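Local coordinates for protein trans-4-hydroxy-L-proline dehydratase (Clostridioides difficile 70-100-2010, PDB 6VXC) that dehydrates trans-4-hydroxy-L-proline to (S)-1-pyrroline-5-carboxylate by glycyl radical chemistry during anaerobic breakdown of hydroxyproline, at residues E508-E511 with A512-Q516; I585-V589 with F590-K594; F595-D598 with T599-A603; G702-A705 with V706-C710. One frame throughout, in Å; residues are numbered along the deposited sequence.

How the contacts relate
All four contacts are local, and they follow the chain in numerical order. Contact 1 occupies the start of helix 506-538, contact 2 the end of helix 575-591, contact 3 the start of helix 597-605 and contact 4 the start of helix 703-711. The first three form one peripheral cluster within the PFL range. Contacts 2 and 3, successive in the chain, have centres about 11 Å apart and pack through N588 CB and F595 CZ at 3.4 Å. Contacts 1 and 2 meet where L509 CD2 lies 3.6 Å from I585 CG2. Contact 4, in the glycine radical range, stands apart, its nearest atoms about 15 Å from contacts 1 and 2. All four are structural packing away from the catalytic residues; the first three join neighbouring helices.

Contact 1. Residues E508-E511 with A512-Q516; sequences ELFE and AFKKQ
E508-Q516 is regular alpha helix, with the amides of A512, F513, K514 and K515 each bonded to the carbonyl four residues back; F513 N to L509 O, for example, spans 3.0 Å at an N-H...O angle of 163°. The side chains on this frame divide into an aromatic group and a charged pair. With chi1 at -169°, F510 CG lies beside the carbonyl carbon, and the ring runs alongside the next turn. There K514 CG sits over one ring face, offset toward the rim and 4.2 Å from the centroid, a CH-pi contact. A bend at chi3 keeps the end of the lysine chain close to the ring, with K514 CE 3.9 Å from F510 CD2. F513 meets the same ring differently. The two ring planes are tilted by only 21°, yet their centroids are 5.8 Å apart, so they barely overlap, and the touch is through F510 CE1 and F513 CD2 at 3.7 Å. This is the opening of helix 506-538, a long helix packed between others of the glycyl radical enzyme fold: F510 and L509 reach L582 of helix 575-591, F513 also touches I476 of helix 473-481, and K514 borders A642 of helix 630-647. On the exposed side, E511 and K515 run side by side, pointing the same way, with both chains extended beyond CG. Their apolar parts approach at E511 CG and K515 CE, 4.0 Å apart. The charged atoms E511 OE2 and K515 NZ are also 4.0 Å apart, beyond salt-bridge range, and any attraction between them is probably modest.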
loop_
_atom_site.group_PDB
_atom_site.type_symbol
_atom_site.label_atom_id
_atom_site.label_comp_id
_atom_site.label_asym_id
_atom_site.label_seq_id
_atom_site.Cartn_x
_atom_site.Cartn_y
_atom_site.Cartn_z
ATOM N N GLU A 508 10.843 28.513 -21.593
ATOM C CA GLU A 508 9.599 29.204 -21.311
ATOM C C GLU A 508 8.462 28.218 -21.087
ATOM O O GLU A 508 7.655 28.401 -20.168
ATOM C CB GLU A 508 9.271 30.154 -22.453
ATOM C CG GLU A 508 8.498 31.331 -22.029
ATOM C CD GLU A 508 8.156 32.239 -23.183
ATOM O OE1 GLU A 508 7.112 32.919 -23.069
ATOM O OE2 GLU A 508 8.916 32.265 -24.178
ATOM N N LEU A 509 8.374 27.170 -21.916
ATOM C CA LEU A 509 7.353 26.145 -21.701
ATOM C C LEU A 509 7.540 25.438 -20.359
ATOM O O LEU A 509 6.575 25.214 -19.630
ATOM C CB LEU A 509 7.374 25.126 -22.837
ATOM C CG LEU A 509 6.552 23.860 -22.576
ATOM C CD1 LEU A 509 5.044 24.132 -22.520
ATOM C CD2 LEU A 509 6.889 22.792 -23.588
ATOM N N PHE A 510 8.772 25.061 -20.023
ATOM C CA PHE A 510 8.995 24.324 -18.783
ATOM C C PHE A 510 8.694 25.176 -17.558
ATOM O O PHE A 510 8.229 24.651 -16.548
ATOM C CB PHE A 510 10.423 23.790 -18.708
ATOM C CG PHE A 510 10.643 22.799 -17.575
ATOM C CD1 PHE A 510 9.919 21.613 -17.518
ATOM C CD2 PHE A 510 11.582 23.053 -16.583
ATOM C CE1 PHE A 510 10.113 20.691 -16.471
ATOM C CE2 PHE A 510 11.783 22.141 -15.546
ATOM C CZ PHE A 510 11.047 20.960 -15.494
ATOM N N GLU A 511 8.962 26.480 -17.626
ATOM C CA GLU A 511 8.581 27.379 -16.540
ATOM C C GLU A 511 7.068 27.432 -16.367
ATOM O O GLU A 511 6.572 27.424 -15.241
ATOM C CB GLU A 511 9.144 28.775 -16.803
ATOM C CG GLU A 511 8.483 29.882 -15.991
ATOM C CD GLU A 511 8.880 31.282 -16.488
ATOM O OE1 GLU A 511 10.007 31.722 -16.181
ATOM O OE2 GLU A 511 8.078 31.929 -17.212
ATOM N N ALA A 512 6.321 27.487 -17.472
ATOM C CA ALA A 512 4.863 27.450 -17.391
ATOM C C ALA A 512 4.374 26.150 -16.757
ATOM O O ALA A 512 3.459 26.159 -15.926
ATOM C CB ALA A 512 4.251 27.624 -18.787
ATOM N N PHE A 513 4.976 25.021 -17.138
ATOM C CA PHE A 513 4.634 23.749 -16.507
ATOM C C PHE A 513 4.884 23.787 -15.006
ATOM O O PHE A 513 4.058 23.312 -14.219
ATOM C CB PHE A 513 5.446 22.615 -17.135
ATOM C CG PHE A 513 5.449 21.335 -16.326
ATOM C CD1 PHE A 513 4.366 20.476 -16.362
ATOM C CD2 PHE A 513 6.531 21.017 -15.518
ATOM C CE1 PHE A 513 4.365 19.300 -15.618
ATOM C CE2 PHE A 513 6.540 19.853 -14.758
ATOM C CZ PHE A 513 5.453 18.991 -14.803
ATOM N N LYS A 514 6.037 24.324 -14.596
ATOM C CA LYS A 514 6.349 24.404 -13.176
ATOM C C LYS A 514 5.354 25.285 -12.429
ATOM O O LYS A 514 5.002 24.987 -11.278
ATOM C CB LYS A 514 7.782 24.903 -12.990
ATOM C CG LYS A 514 8.833 23.853 -13.375
ATOM C CD LYS A 514 10.213 24.193 -12.812
ATOM C CE LYS A 514 10.858 25.381 -13.529
ATOM N NZ LYS A 514 12.265 25.673 -13.089
ATOM N N LYS A 515 4.842 26.333 -13.078
ATOM C CA LYS A 515 3.810 27.147 -12.439
ATOM C C LYS A 515 2.500 26.381 -12.305
ATOM O O LYS A 515 1.836 26.472 -11.269
ATOM C CB LYS A 515 3.570 28.442 -13.213
ATOM C CG LYS A 515 4.697 29.451 -13.154
ATOM C CD LYS A 515 4.236 30.723 -13.861
ATOM C CE LYS A 515 5.376 31.642 -14.215
ATOM N NZ LYS A 515 4.830 32.803 -14.973
ATOM N N GLN A 516 2.110 25.614 -13.330
ATOM C CA GLN A 516 0.918 24.791 -13.174
ATOM C C GLN A 516 1.108 23.778 -12.053
ATOM O O GLN A 516 0.206 23.570 -11.241
ATOM C CB GLN A 516 0.572 24.090 -14.481
ATOM C CG GLN A 516 0.185 25.033 -15.603
ATOM C CD GLN A 516 -1.245 25.508 -15.494
ATOM O OE1 GLN A 516 -1.990 25.102 -14.598
ATOM N NE2 GLN A 516 -1.644 26.358 -16.425
#

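Contact 2. Residues I585-V589 with F590-K594; sequences IKYNV and FDKKK
The last turns of helix 575-591 widen from alpha to pi-type hydrogen bonding, and I585-V589 meets F590-K594 across that change. D591 N bonds to K586 O at 2.8 Å and K592 N to Y587 O at 2.8 Å, each spanning five residues. F590 N, by contrast, makes only weak bonds, to I585 O and K586 O. Beyond them K593 turns to positive phi (55°), and K594 N closes on N588 O. The Y587 ring is covered on one face by K592 CG, 3.9 Å from the centroid and almost over its centre. K592 is bent at chi2 (-55°), which turns its chain along the ring and brings CE to 3.8 Å from Y587 CE1. K594 approaches the same tyrosine obliquely, and its ammonium is held through two waters: one joins K594 NZ to Y587 OH, the other receives from K594 NZ and donates to N588 OD1 over 2.6 Å. ND2 of N588 bonds to A584 O and T622 OG1, which holds the amide while OD1 faces the water. On another side, V589 CG1 stands over a face of the F590 ring at 4.0 Å from the centroid, while I585 CG2 lies at the ring edge, 3.8 Å from F590 CE2. A pi-type turn with bonds from residue i to i-5, then a left-handed residue, K593, is a common way for a helix to terminate.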
loop_
_atom_site.group_PDB
_atom_site.type_symbol
_atom_site.label_atom_id
_atom_site.label_comp_id
_atom_site.label_asym_id
_atom_site.label_seq_id
_atom_site.Cartn_x
_atom_site.Cartn_y
_atom_site.Cartn_z
ATOM N N ILE A 585 8.518 17.620 -27.405
ATOM C CA ILE A 585 8.349 19.033 -27.716
ATOM C C ILE A 585 9.702 19.710 -27.911
ATOM O O ILE A 585 9.918 20.421 -28.898
ATOM C CB ILE A 585 7.513 19.724 -26.624
ATOM C CG1 ILE A 585 6.066 19.199 -26.646
ATOM C CG2 ILE A 585 7.597 21.238 -26.790
ATOM C CD1 ILE A 585 5.195 19.729 -25.487
ATOM N N LYS A 586 10.638 19.484 -26.988
ATOM C CA LYS A 586 11.948 20.106 -27.113
ATOM C C LYS A 586 12.629 19.701 -28.416
ATOM O O LYS A 586 13.149 20.549 -29.149
ATOM C CB LYS A 586 12.819 19.719 -25.925
ATOM C CG LYS A 586 14.205 20.322 -25.953
ATOM C CD LYS A 586 14.973 19.814 -24.753
ATOM C CE LYS A 586 16.238 20.572 -24.541
ATOM N NZ LYS A 586 16.886 20.087 -23.288
ATOM N N TYR A 587 12.599 18.403 -28.731
ATOM C CA TYR A 587 13.309 17.889 -29.898
ATOM C C TYR A 587 12.675 18.379 -31.193
ATOM O O TYR A 587 13.371 18.887 -32.079
ATOM C CB TYR A 587 13.331 16.353 -29.846
ATOM C CG TYR A 587 14.167 15.669 -30.912
ATOM C CD1 TYR A 587 15.534 15.517 -30.749
ATOM C CD2 TYR A 587 13.583 15.144 -32.059
ATOM C CE1 TYR A 587 16.311 14.879 -31.706
ATOM C CE2 TYR A 587 14.363 14.500 -33.042
ATOM C CZ TYR A 587 15.727 14.370 -32.849
ATOM O OH TYR A 587 16.518 13.746 -33.784
ATOM N N ASN A 588 11.352 18.255 -31.307
ATOM C CA ASN A 588 10.673 18.517 -32.568
ATOM C C ASN A 588 10.289 19.983 -32.758
ATOM O O ASN A 588 10.421 20.504 -33.870
ATOM C CB ASN A 588 9.428 17.640 -32.683
ATOM C CG ASN A 588 9.771 16.175 -32.862
ATOM O OD1 ASN A 588 10.204 15.759 -33.940
ATOM N ND2 ASN A 588 9.582 15.383 -31.801
ATOM N N VAL A 589 9.851 20.671 -31.706
ATOM C CA VAL A 589 9.402 22.057 -31.850
ATOM C C VAL A 589 10.569 23.036 -31.755
ATOM O O VAL A 589 10.715 23.921 -32.599
ATOM C CB VAL A 589 8.317 22.396 -30.807
ATOM C CG1 VAL A 589 7.933 23.867 -30.929
ATOM C CG2 VAL A 589 7.103 21.503 -30.972
ATOM N N PHE A 590 11.432 22.896 -30.753
ATOM C CA PHE A 590 12.431 23.924 -30.490
ATOM C C PHE A 590 13.820 23.605 -31.022
ATOM O O PHE A 590 14.521 24.532 -31.438
ATOM C CB PHE A 590 12.504 24.211 -28.986
ATOM C CG PHE A 590 11.263 24.847 -28.445
ATOM C CD1 PHE A 590 11.018 26.200 -28.648
ATOM C CD2 PHE A 590 10.320 24.095 -27.769
ATOM C CE1 PHE A 590 9.869 26.791 -28.161
ATOM C CE2 PHE A 590 9.164 24.669 -27.275
ATOM C CZ PHE A 590 8.931 26.024 -27.477
ATOM N N ASP A 591 14.247 22.339 -31.037
ATOM C CA ASP A 591 15.610 22.012 -31.487
ATOM C C ASP A 591 15.640 21.762 -32.994
ATOM O O ASP A 591 16.235 22.540 -33.742
ATOM C CB ASP A 591 16.190 20.818 -30.717
ATOM C CG ASP A 591 16.757 21.202 -29.342
ATOM O OD1 ASP A 591 16.758 22.411 -28.988
ATOM O OD2 ASP A 591 17.228 20.291 -28.614
ATOM N N LYS A 592 15.010 20.677 -33.449
ATOM C CA LYS A 592 15.007 20.354 -34.874
ATOM C C LYS A 592 13.975 21.148 -35.668
ATOM O O LYS A 592 14.071 21.211 -36.896
ATOM C CB LYS A 592 14.746 18.865 -35.081
ATOM C CG LYS A 592 15.706 17.937 -34.384
ATOM C CD LYS A 592 17.144 18.239 -34.754
ATOM C CE LYS A 592 18.068 17.333 -33.965
ATOM N NZ LYS A 592 19.450 17.306 -34.491
ATOM N N LYS A 593 12.978 21.725 -35.005
ATOM C CA LYS A 593 12.004 22.589 -35.656
ATOM C C LYS A 593 11.339 21.875 -36.832
ATOM O O LYS A 593 11.276 22.391 -37.944
ATOM C CB LYS A 593 12.660 23.898 -36.106
ATOM C CG LYS A 593 13.399 24.627 -35.001
ATOM C CD LYS A 593 13.872 26.010 -35.464
ATOM C CE LYS A 593 14.414 26.838 -34.302
ATOM N NZ LYS A 593 15.657 26.240 -33.734
ATOM N N LYS A 594 10.859 20.662 -36.587
ATOM C CA LYS A 594 10.166 19.938 -37.641
ATOM C C LYS A 594 8.709 20.357 -37.750
ATOM O O LYS A 594 8.103 20.185 -38.808
ATOM C CB LYS A 594 10.262 18.434 -37.397
ATOM C CG LYS A 594 11.688 17.899 -37.327
ATOM C CD LYS A 594 11.702 16.375 -37.283
ATOM C CE LYS A 594 13.099 15.858 -36.994
ATOM N NZ LYS A 594 13.162 14.369 -36.971
HETATM O O HOH W 1 14.827 12.432 -35.735
HETATM O O HOH W 2 11.419 13.655 -34.932
#

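Contact 3. Residues F595-D598 with T599-A603; sequences FDMD and TLLKA
Polar bonds, centred on D596 and T599, come first. D596 OD1 accepts from T599 N at 2.8 Å and from T599 OG1 at 2.6 Å, the two donors coming from opposite faces of the carboxylate plane. The hydroxyl arrives on the syn side, 32° out of that plane, whereas the amide lies nearly on the C-O line. D596 has CG between its backbone N and carbonyl carbon (chi1 61°), the torsion that folds the carboxylate back over the first turn. A water completes the end by donating to T599 OG1 and accepting from D596 N, so the return bond of a classical capping box is made here through solvent. Backbone bonds of ordinary alpha type follow, beginning with L600 N to D596 O. Among charged groups, D598 and K602 cross with K602 CE 3.1 Å from D598 OD2; the ammonium stays 4.0 Å from D598 OD2, and the salt bridge of D598 is instead with R501. Apolar contacts involve the buried F595, L600 and M597: F595 CE1 rests 3.8 Å from L600 CB, and M597 CG meets CD1 of the partly exposed L601 at 3.9 Å. F595 is also covered by I614 and L617 of helix 612-620. The start of helix 597-605 thus combines an aspartate N-cap with a hydrophobic staple, F595 at N' packing on L600 at N4.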
loop_
_atom_site.group_PDB
_atom_site.type_symbol
_atom_site.label_atom_id
_atom_site.label_comp_id
_atom_site.label_asym_id
_atom_site.label_seq_id
_atom_site.Cartn_x
_atom_site.Cartn_y
_atom_site.Cartn_z
ATOM N N PHE A 595 8.131 20.881 -36.673
ATOM C CA PHE A 595 6.793 21.450 -36.701
ATOM C C PHE A 595 6.687 22.433 -35.544
ATOM O O PHE A 595 7.537 22.458 -34.646
ATOM C CB PHE A 595 5.714 20.358 -36.643
ATOM C CG PHE A 595 5.871 19.375 -35.494
ATOM C CD1 PHE A 595 5.405 19.689 -34.231
ATOM C CD2 PHE A 595 6.463 18.145 -35.694
ATOM C CE1 PHE A 595 5.528 18.791 -33.178
ATOM C CE2 PHE A 595 6.598 17.236 -34.647
ATOM C CZ PHE A 595 6.130 17.562 -33.387
ATOM N N ASP A 596 5.647 23.259 -35.578
ATOM C CA ASP A 596 5.496 24.293 -34.564
ATOM C C ASP A 596 4.476 23.877 -33.510
ATOM O O ASP A 596 3.828 22.839 -33.617
ATOM C CB ASP A 596 5.133 25.651 -35.202
ATOM C CG ASP A 596 3.815 25.644 -35.982
ATOM O OD1 ASP A 596 3.001 24.716 -35.862
ATOM O OD2 ASP A 596 3.592 26.617 -36.739
ATOM N N MET A 597 4.369 24.702 -32.466
ATOM C CA MET A 597 3.466 24.393 -31.360
ATOM C C MET A 597 2.019 24.340 -31.832
ATOM O O MET A 597 1.254 23.454 -31.427
ATOM C CB MET A 597 3.624 25.424 -30.246
ATOM C CG MET A 597 2.764 25.143 -29.015
ATOM S SD MET A 597 3.268 23.678 -28.072
ATOM C CE MET A 597 4.875 24.214 -27.504
ATOM N N ASP A 598 1.627 25.277 -32.698
ATOM C CA ASP A 598 0.252 25.296 -33.183
ATOM C C ASP A 598 -0.105 23.992 -33.879
ATOM O O ASP A 598 -1.185 23.435 -33.658
ATOM C CB ASP A 598 0.045 26.467 -34.135
ATOM C CG ASP A 598 -1.343 26.498 -34.689
ATOM O OD1 ASP A 598 -2.273 26.812 -33.917
ATOM O OD2 ASP A 598 -1.506 26.181 -35.882
ATOM N N THR A 599 0.808 23.465 -34.689
ATOM C CA THR A 599 0.552 22.196 -35.349
ATOM C C THR A 599 0.438 21.062 -34.339
ATOM O O THR A 599 -0.445 20.209 -34.451
ATOM C CB THR A 599 1.667 21.899 -36.354
ATOM O OG1 THR A 599 1.742 22.954 -37.316
ATOM C CG2 THR A 599 1.404 20.591 -37.069
ATOM N N LEU A 600 1.344 21.017 -33.361
ATOM C CA LEU A 600 1.266 19.970 -32.347
ATOM C C LEU A 600 -0.068 20.013 -31.620
ATOM O O LEU A 600 -0.728 18.987 -31.438
ATOM C CB LEU A 600 2.423 20.102 -31.349
ATOM C CG LEU A 600 2.317 19.168 -30.133
ATOM C CD1 LEU A 600 2.391 17.685 -30.543
ATOM C CD2 LEU A 600 3.379 19.482 -29.098
ATOM N N LEU A 601 -0.504 21.208 -31.230
ATOM C CA LEU A 601 -1.752 21.311 -30.489
ATOM C C LEU A 601 -2.942 20.869 -31.335
ATOM O O LEU A 601 -3.886 20.268 -30.812
ATOM C CB LEU A 601 -1.929 22.738 -29.977
ATOM C CG LEU A 601 -0.836 23.166 -28.988
ATOM C CD1 LEU A 601 -1.044 24.600 -28.536
ATOM C CD2 LEU A 601 -0.782 22.245 -27.782
ATOM N N LYS A 602 -2.940 21.196 -32.634
ATOM C CA LYS A 602 -3.981 20.678 -33.517
ATOM C C LYS A 602 -3.938 19.159 -33.583
ATOM O O LYS A 602 -4.979 18.498 -33.548
ATOM C CB LYS A 602 -3.847 21.264 -34.923
ATOM C CG LYS A 602 -4.148 22.762 -35.055
ATOM C CD LYS A 602 -3.950 23.190 -36.507
ATOM C CE LYS A 602 -4.106 24.694 -36.693
ATOM N NZ LYS A 602 -5.398 25.201 -36.175
ATOM N N ALA A 603 -2.735 18.592 -33.689
ATOM C CA ALA A 603 -2.599 17.141 -33.746
ATOM C C ALA A 603 -3.158 16.487 -32.484
ATOM O O ALA A 603 -3.910 15.511 -32.558
ATOM C CB ALA A 603 -1.131 16.770 -33.953
HETATM O O HOH W 3 4.249 22.969 -38.493
#

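Contact 4. Residues G702-A705 with V706-C710; sequences GPTA and VIKSC
T704 and K708 lie side by side on the exposed face of helix 703-711, and their methyl and methylene meet at T704 CG2 and K708 CE, 3.8 Å apart. I707 CG1 sits between its backbone N and carbonyl carbon (chi1 61°), which brings it to 3.2 Å from T704 O. Beneath these side chains, V706 N makes only a weak bond to G702 O, at 3.4 Å. From the next residue on, the bonding is regular, with I707 N to P703 O at 3.1 Å, and K708 N to T704 O and S709 N to A705 O at 3.0 Å each. Further out, I707 packs on L744, A747 and Y748 of helix 734-750, and V706 on Q725 of strand 724-726. S709 OG is bonded to D633 and to the backbone amide of D628, fixing the hydroxyl from outside the helix. G702 takes a phi of 93°, a region readily open to glycine. Glycine at the N-cap is followed by proline at N1, where the backbone nitrogen has no carbonyl partner within the helix and the missing N-H costs no helical bond, an arrangement characteristic of an alpha-helix N-terminus.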
loop_
_atom_site.group_PDB
_atom_site.type_symbol
_atom_site.label_atom_id
_atom_site.label_comp_id
_atom_site.label_asym_id
_atom_site.label_seq_id
_atom_site.Cartn_x
_atom_site.Cartn_y
_atom_site.Cartn_z
ATOM N N GLY A 702 17.090 -2.647 -24.407
ATOM C CA GLY A 702 17.310 -3.713 -23.454
ATOM C C GLY A 702 17.207 -3.261 -22.010
ATOM O O GLY A 702 17.162 -2.064 -21.715
ATOM N N PRO A 703 17.215 -4.219 -21.076
ATOM C CA PRO A 703 16.956 -3.877 -19.665
ATOM C C PRO A 703 18.114 -3.183 -18.972
ATOM O O PRO A 703 17.889 -2.466 -17.987
ATOM C CB PRO A 703 16.655 -5.237 -19.022
ATOM C CG PRO A 703 17.427 -6.222 -19.907
ATOM C CD PRO A 703 17.352 -5.667 -21.294
ATOM N N THR A 704 19.352 -3.413 -19.403
ATOM C CA THR A 704 20.450 -2.670 -18.796
ATOM C C THR A 704 20.327 -1.181 -19.096
ATOM O O THR A 704 20.550 -0.341 -18.213
ATOM C CB THR A 704 21.788 -3.225 -19.274
ATOM O OG1 THR A 704 21.942 -4.546 -18.756
ATOM C CG2 THR A 704 22.939 -2.359 -18.763
ATOM N N ALA A 705 19.900 -0.833 -20.311
ATOM C CA ALA A 705 19.722 0.579 -20.624
ATOM C C ALA A 705 18.636 1.202 -19.754
ATOM O O ALA A 705 18.775 2.349 -19.324
ATOM C CB ALA A 705 19.405 0.777 -22.108
ATOM N N VAL A 706 17.560 0.466 -19.449
ATOM C CA VAL A 706 16.515 1.109 -18.651
ATOM C C VAL A 706 16.951 1.263 -17.193
ATOM O O VAL A 706 16.667 2.290 -16.575
ATOM C CB VAL A 706 15.129 0.421 -18.774
ATOM C CG1 VAL A 706 15.028 -0.609 -19.880
ATOM C CG2 VAL A 706 14.608 -0.061 -17.448
ATOM N N ILE A 707 17.656 0.279 -16.615
ATOM C CA ILE A 707 18.067 0.490 -15.220
ATOM C C ILE A 707 19.093 1.617 -15.139
ATOM O O ILE A 707 19.149 2.344 -14.145
ATOM C CB ILE A 707 18.597 -0.792 -14.527
ATOM C CG1 ILE A 707 19.835 -1.364 -15.224
ATOM C CG2 ILE A 707 17.475 -1.839 -14.319
ATOM C CD1 ILE A 707 20.649 -2.351 -14.330
ATOM N N LYS A 708 19.873 1.827 -16.196
ATOM C CA LYS A 708 20.759 2.986 -16.228
ATOM C C LYS A 708 19.964 4.296 -16.300
ATOM O O LYS A 708 20.290 5.255 -15.601
ATOM C CB LYS A 708 21.726 2.853 -17.406
ATOM C CG LYS A 708 22.855 1.848 -17.178
ATOM C CD LYS A 708 23.964 2.077 -18.187
ATOM C CE LYS A 708 24.855 0.870 -18.327
ATOM N NZ LYS A 708 25.879 1.105 -19.385
ATOM N N SER A 709 18.890 4.340 -17.101
ATOM C CA SER A 709 18.030 5.522 -17.107
ATOM C C SER A 709 17.393 5.757 -15.731
ATOM O O SER A 709 17.423 6.870 -15.200
ATOM C CB SER A 709 16.937 5.365 -18.174
ATOM O OG SER A 709 17.397 5.557 -19.496
ATOM N N CYS A 710 16.822 4.706 -15.136
ATOM C CA CYS A 710 16.146 4.852 -13.848
ATOM C C CYS A 710 17.104 5.271 -12.737
ATOM O O CYS A 710 16.691 5.940 -11.785
ATOM C CB CYS A 710 15.452 3.535 -13.467
ATOM S SG CYS A 710 14.064 3.117 -14.521
#